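Local coordinates for protein endo alpha-1,4 polygalactosaminidase (Neosartorya fumigata, PDB 6OJ1) that cleaves alpha-1,4-linked galactosamine polymers at internal bonds as an endo-acting glycoside hydrolase and disrupts microbial biofilms, at residues N181-L186 and N199-V204; K33-V38 and N223-F228. All blocks are in the same frame, centred on the assembly; numbering follows the deposited sequence.

Both contacts lie on the same side of the chain's centre, with their own centres about 8 Å apart, near the N-terminal ends of neighbouring parallel strands of the (beta/alpha)-barrel. Along the chain, residues 33-38 come first, then 181-186, 199-204 and 223-228, so contact 2 brackets contact 1 in sequence. Contact 1 joins strands 183-187 and 202-206, and contact 2 brings the loop before strand 42-45 against the start of strand 227-231. The sheet continues from one to the other through the probable bond of Phe-228 N to Ser-203 O (2.7 Å), while Ser-183 OG bonds to Trp-34 O. The early loop is thereby fastened to strands that come much later in the sequence.

Contact 1 (N181-L186 and N199-V204); sequences NMSIGL and NMQWSV. With NAG (2-acetamido-2-deoxy-beta-D-glucopyranose), chain D.
Leu-186 lies between Trp-202 and Val-204 in a parallel strand pairing, its N bonding to Trp-202 O at 3.0 Å. Its O accepts from Val-204 N at 2.9 Å. The axes of the two short strand segments cross at 52°. One step earlier, Gln-201 N reaches Ile-184 O almost in line with the carbonyl. The Gln-201 side chain then extends the pairing where main chain gives out. Bent at chi2 (62°), it curls back so that OE1 takes Ile-184 N at 3.0 Å, in the plane of its own carbonyl group; His-178 NE2 bonds to the same oxygen, so two donors grip the buried OE1. Glutamine suits this place because its carbonyl can stand in for a backbone one. Trp-202 holds CG between its backbone N and carbonyl carbon (chi1 57°), which swings the indole back over the neighbouring strand. Gly-185 CA sits over the five-membered ring, 3.5 Å from its centroid, in a CH-pi contact that brings main chain directly onto the aromatic face; having no side chain, glycine permits this. From the other side of the strand comes Met-200, whose doubly bent chain sets SD 3.8 Å from Leu-186 CB and turns CE toward Ile-184 CG2. A water donates to Leu-186 O and accepts from Ser-203 OG, bridging the paired residues. At the far end Asn-181, with positive phi, closes the preceding helix as the C-prime residue of a Schellman motif, and its ND2 carries an N-linked NAG. Two adjacent parallel strands connected through the short helix 193-196 form a beta-alpha-beta crossover, the repeating unit of a (beta/alpha)-barrel such as this GH114 hydrolase.

Contact 2 (K33-V38 and N223-F228); sequences KWQPAV and NGKPVF
Pro-36 meets Pro-226 where an irregular loop packs across the beginning of strand 227-231 of the (beta/alpha)-barrel. The two side chains cross at about a right angle, CG to CG 3.9 Å, and no hydrogen bond joins the two segments; proline suits such a join, since it offers a compact apolar ring and has no N-H to satisfy. Pro-36 CG also points at the edge of the Phe-228 ring, near CZ, and that ring in turn meets Trp-202 edge-to-face and touches Trp-42. Gln-35 has CG anti to its N (chi1 175°) but bends at chi2, which returns the amide along its own loop. There NE2 donates to a lone pair of Pro-36 O at 3.0 Å in a nearly straight bond (173°), and it donates again to Gln-201 O, so the amide is fixed in rotation. Its OE1 then lies 3.7 Å from Lys-225 CG, the two side chains crossing nearly at right angles. Lys-225 runs fully extended beyond CG to place NZ on Met-200 O, and its CG and CE pass alongside the amide. Beside it Gly-224, with positive phi, ends the helix before it as the C-prime residue of a Schellman motif, and Val-38 leans onto this turn with CG2 3.4 Å from Gly-224 C. The Pro-36 oxygen that receives the glutamine amide also approaches Pro-226 CD to 3.4 Å.

Contact 1 (N181-L186 and N199-V204)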
loop_
_atom_site.group_PDB
_atom_site.type_symbol
_atom_site.label_atom_id
_atom_site.label_comp_id
_atom_site.label_asym_id
_atom_site.label_seq_id
_atom_site.Cartn_x
_atom_site.Cartn_y
_atom_site.Cartn_z
ATOM N N ASN A 181 5.360 13.266 10.468
ATOM C CA ASN A 181 6.404 12.359 10.952
ATOM C C ASN A 181 6.144 10.903 10.583
ATOM O O ASN A 181 6.501 9.987 11.335
ATOM C CB ASN A 181 6.588 12.493 12.463
ATOM C CG ASN A 181 7.878 11.898 12.941
ATOM O OD1 ASN A 181 8.934 12.080 12.334
ATOM N ND2 ASN A 181 7.803 11.164 14.033
ATOM N N MET A 182 5.519 10.666 9.433
ATOM C CA MET A 182 5.299 9.313 8.953
ATOM C C MET A 182 5.982 9.111 7.609
ATOM O O MET A 182 6.098 10.043 6.804
ATOM C CB MET A 182 3.807 9.013 8.804
ATOM C CG MET A 182 3.072 9.009 10.151
ATOM S SD MET A 182 1.315 8.680 9.935
ATOM C CE MET A 182 0.835 10.063 8.927
ATOM N N SER A 183 6.412 7.874 7.374
ATOM C CA SER A 183 6.932 7.450 6.086
ATOM C C SER A 183 5.783 7.052 5.159
ATOM O O SER A 183 4.630 6.910 5.577
ATOM C CB SER A 183 7.926 6.305 6.275
ATOM O OG SER A 183 8.969 6.728 7.143
ATOM N N ILE A 184 6.112 6.876 3.881
ATOM C CA ILE A 184 5.126 6.594 2.846
ATOM C C ILE A 184 5.811 5.788 1.748
ATOM O O ILE A 184 7.035 5.788 1.620
ATOM C CB ILE A 184 4.531 7.901 2.273
ATOM C CG1 ILE A 184 3.264 7.623 1.467
ATOM C CG2 ILE A 184 5.581 8.642 1.421
ATOM C CD1 ILE A 184 2.500 8.922 1.110
ATOM N N GLY A 185 5.013 5.091 0.941
ATOM C CA GLY A 185 5.546 4.415 -0.224
ATOM C C GLY A 185 4.558 4.440 -1.374
ATOM O O GLY A 185 3.397 4.810 -1.208
ATOM N N LEU A 186 5.049 4.023 -2.545
ATOM C CA LEU A 186 4.257 3.986 -3.768
ATOM C C LEU A 186 3.632 2.603 -3.951
ATOM O O LEU A 186 4.347 1.603 -4.017
ATOM C CB LEU A 186 5.124 4.334 -4.980
ATOM C CG LEU A 186 4.359 4.346 -6.302
ATOM C CD1 LEU A 186 3.337 5.512 -6.298
ATOM C CD2 LEU A 186 5.315 4.458 -7.486
ATOM N N ASN A 199 10.525 11.021 -2.859
ATOM C CA ASN A 199 9.638 11.234 -1.729
ATOM C C ASN A 199 9.191 9.925 -1.087
ATOM O O ASN A 199 8.508 9.959 -0.057
ATOM C CB ASN A 199 8.400 12.035 -2.173
ATOM C CG ASN A 199 8.290 13.393 -1.489
ATOM O OD1 ASN A 199 8.913 13.636 -0.449
ATOM N ND2 ASN A 199 7.476 14.283 -2.071
ATOM N N MET A 200 9.539 8.778 -1.678
ATOM C CA MET A 200 9.051 7.477 -1.231
ATOM C C MET A 200 10.080 6.792 -0.341
ATOM O O MET A 200 11.284 6.921 -0.556
ATOM C CB MET A 200 8.741 6.551 -2.420
ATOM C CG MET A 200 7.678 7.054 -3.404
ATOM S SD MET A 200 6.055 7.266 -2.667
ATOM C CE MET A 200 6.061 9.047 -2.384
ATOM N N GLN A 201 9.599 6.034 0.647
ATOM C CA GLN A 201 10.493 5.194 1.438
ATOM C C GLN A 201 10.457 3.727 1.013
ATOM O O GLN A 201 11.319 2.952 1.452
ATOM C CB GLN A 201 10.167 5.306 2.941
ATOM C CG GLN A 201 10.635 6.628 3.602
ATOM C CD GLN A 201 9.981 7.859 3.020
ATOM O OE1 GLN A 201 8.783 8.083 3.191
ATOM N NE2 GLN A 201 10.767 8.682 2.345
ATOM N N TRP A 202 9.499 3.333 0.178
ATOM C CA TRP A 202 9.414 1.966 -0.330
ATOM C C TRP A 202 8.461 1.944 -1.514
ATOM O O TRP A 202 7.781 2.929 -1.820
ATOM C CB TRP A 202 8.904 0.984 0.734
ATOM C CG TRP A 202 7.559 1.382 1.290
ATOM C CD1 TRP A 202 6.330 1.194 0.709
ATOM C CD2 TRP A 202 7.313 2.056 2.529
ATOM N NE1 TRP A 202 5.335 1.703 1.521
ATOM C CE2 TRP A 202 5.914 2.245 2.638
ATOM C CE3 TRP A 202 8.141 2.524 3.560
ATOM C CZ2 TRP A 202 5.324 2.864 3.740
ATOM C CZ3 TRP A 202 7.551 3.145 4.653
ATOM C CH2 TRP A 202 6.163 3.313 4.731
ATOM N N SER A 203 8.387 0.775 -2.140
ATOM C CA SER A 203 7.321 0.374 -3.045
ATOM C C SER A 203 6.523 -0.746 -2.390
ATOM O O SER A 203 7.100 -1.640 -1.768
ATOM C CB SER A 203 7.910 -0.124 -4.376
ATOM O OG SER A 203 6.945 -0.861 -5.116
ATOM N N VAL A 204 5.201 -0.705 -2.508
ATOM C CA VAL A 204 4.385 -1.900 -2.308
ATOM C C VAL A 204 3.976 -2.369 -3.695
ATOM O O VAL A 204 3.330 -1.619 -4.442
ATOM C CB VAL A 204 3.151 -1.640 -1.425
ATOM C CG1 VAL A 204 2.253 -2.884 -1.421
ATOM C CG2 VAL A 204 3.557 -1.298 0.018
HETATM C C1 NAG D . 9.004 10.600 14.561
HETATM C C2 NAG D . 8.898 10.527 16.072
HETATM C C3 NAG D . 10.270 10.235 16.671
HETATM C C4 NAG D . 10.860 8.983 16.025
HETATM C C5 NAG D . 10.792 9.057 14.492
HETATM C C6 NAG D . 11.193 7.770 13.808
HETATM C C7 NAG D . 8.754 12.984 16.360
HETATM C C8 NAG D . 7.976 14.104 16.990
HETATM N N2 NAG D . 8.313 11.745 16.620
HETATM O O3 NAG D . 10.149 10.054 18.078
HETATM O O4 NAG D . 12.221 8.819 16.412
HETATM O O5 NAG D . 9.456 9.357 14.056
HETATM O O6 NAG D . 10.329 6.698 14.162
HETATM O O7 NAG D . 9.746 13.196 15.665
HETATM O O HOH W 1 5.535 1.025 -6.385
#

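Contact 2 (K33-V38 and N223-F228)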
loop_
_atom_site.group_PDB
_atom_site.type_symbol
_atom_site.label_atom_id
_atom_site.label_comp_id
_atom_site.label_asym_id
_atom_site.label_seq_id
_atom_site.Cartn_x
_atom_site.Cartn_y
_atom_site.Cartn_z
ATOM N N LYS A 33 12.068 10.252 8.669
ATOM C CA LYS A 33 13.083 9.761 9.590
ATOM C C LYS A 33 13.207 8.241 9.557
ATOM O O LYS A 33 14.311 7.717 9.744
ATOM C CB LYS A 33 12.785 10.253 11.005
ATOM C CG LYS A 33 12.928 11.757 11.168
ATOM C CD LYS A 33 13.081 12.139 12.625
ATOM N N TRP A 34 12.114 7.516 9.314
ATOM C CA TRP A 34 12.152 6.057 9.262
ATOM C C TRP A 34 12.312 5.604 7.813
ATOM O O TRP A 34 11.376 5.723 7.008
ATOM C CB TRP A 34 10.903 5.437 9.883
ATOM C CG TRP A 34 10.828 3.948 9.635
ATOM C CD1 TRP A 34 11.836 3.038 9.818
ATOM C CD2 TRP A 34 9.698 3.204 9.158
ATOM N NE1 TRP A 34 11.398 1.777 9.484
ATOM C CE2 TRP A 34 10.093 1.851 9.072
ATOM C CE3 TRP A 34 8.393 3.551 8.794
ATOM C CZ2 TRP A 34 9.231 0.847 8.640
ATOM C CZ3 TRP A 34 7.527 2.545 8.369
ATOM C CH2 TRP A 34 7.954 1.212 8.290
ATOM N N GLN A 35 13.490 5.072 7.491
ATOM C CA GLN A 35 13.747 4.451 6.189
ATOM C C GLN A 35 14.058 2.978 6.401
ATOM O O GLN A 35 15.208 2.624 6.719
ATOM C CB GLN A 35 14.900 5.139 5.463
ATOM C CG GLN A 35 15.294 4.452 4.158
ATOM C CD GLN A 35 14.149 4.386 3.152
ATOM O OE1 GLN A 35 13.789 5.394 2.542
ATOM N NE2 GLN A 35 13.577 3.188 2.970
ATOM N N PRO A 36 13.081 2.084 6.242
ATOM C CA PRO A 36 13.357 0.650 6.431
ATOM C C PRO A 36 14.383 0.136 5.429
ATOM O O PRO A 36 14.531 0.661 4.323
ATOM C CB PRO A 36 11.989 -0.004 6.222
ATOM C CG PRO A 36 11.232 0.988 5.332
ATOM C CD PRO A 36 11.691 2.339 5.834
ATOM N N ALA A 37 15.113 -0.905 5.834
ATOM C CA ALA A 37 16.188 -1.413 4.998
ATOM C C ALA A 37 15.633 -2.299 3.889
ATOM O O ALA A 37 14.568 -2.903 4.025
ATOM C CB ALA A 37 17.197 -2.196 5.837
ATOM N N VAL A 38 16.364 -2.346 2.771
ATOM C CA VAL A 38 16.083 -3.327 1.733
ATOM C C VAL A 38 16.060 -4.717 2.355
ATOM O O VAL A 38 16.906 -5.054 3.189
ATOM C CB VAL A 38 17.137 -3.241 0.615
ATOM C CG1 VAL A 38 16.979 -4.405 -0.359
ATOM C CG2 VAL A 38 17.030 -1.906 -0.124
ATOM N N ASN A 223 18.162 1.940 -5.149
ATOM C CA ASN A 223 18.333 3.188 -4.417
ATOM C C ASN A 223 18.148 3.009 -2.914
ATOM O O ASN A 223 17.810 3.971 -2.214
ATOM C CB ASN A 223 17.378 4.250 -4.956
ATOM C CG ASN A 223 17.754 4.703 -6.348
ATOM O OD1 ASN A 223 18.494 5.672 -6.516
ATOM N ND2 ASN A 223 17.266 3.988 -7.358
ATOM N N GLY A 224 18.356 1.798 -2.403
ATOM C CA GLY A 224 18.314 1.584 -0.971
ATOM C C GLY A 224 16.936 1.523 -0.354
ATOM O O GLY A 224 16.808 1.692 0.863
ATOM N N LYS A 225 15.895 1.274 -1.147
ATOM C CA LYS A 225 14.560 1.257 -0.594
ATOM C C LYS A 225 13.896 -0.088 -0.871
ATOM O O LYS A 225 14.087 -0.664 -1.946
ATOM C CB LYS A 225 13.724 2.410 -1.175
ATOM C CG LYS A 225 14.249 3.793 -0.727
ATOM C CD LYS A 225 13.698 4.939 -1.571
ATOM C CE LYS A 225 14.259 6.271 -1.091
ATOM N NZ LYS A 225 13.648 7.417 -1.852
ATOM N N PRO A 226 13.152 -0.632 0.086
ATOM C CA PRO A 226 12.605 -1.979 -0.090
ATOM C C PRO A 226 11.419 -1.988 -1.045
ATOM O O PRO A 226 10.780 -0.962 -1.298
ATOM C CB PRO A 226 12.179 -2.383 1.332
ATOM C CG PRO A 226 12.003 -1.098 2.075
ATOM C CD PRO A 226 12.963 -0.115 1.456
ATOM N N VAL A 227 11.167 -3.165 -1.616
ATOM C CA VAL A 227 9.914 -3.449 -2.306
ATOM C C VAL A 227 9.170 -4.453 -1.441
ATOM O O VAL A 227 9.625 -5.591 -1.262
ATOM C CB VAL A 227 10.110 -4.014 -3.717
ATOM C CG1 VAL A 227 8.732 -4.348 -4.309
ATOM C CG2 VAL A 227 10.877 -3.036 -4.596
ATOM N N PHE A 228 8.037 -4.031 -0.911
ATOM C CA PHE A 228 7.156 -4.919 -0.161
ATOM C C PHE A 228 6.264 -5.607 -1.184
ATOM O O PHE A 228 5.338 -5.003 -1.734
ATOM C CB PHE A 228 6.412 -4.122 0.903
ATOM C CG PHE A 228 7.342 -3.532 1.920
ATOM C CD1 PHE A 228 8.183 -4.364 2.656
ATOM C CD2 PHE A 228 7.412 -2.159 2.127
ATOM C CE1 PHE A 228 9.078 -3.843 3.594
ATOM C CE2 PHE A 228 8.297 -1.626 3.065
ATOM C CZ PHE A 228 9.133 -2.469 3.796
#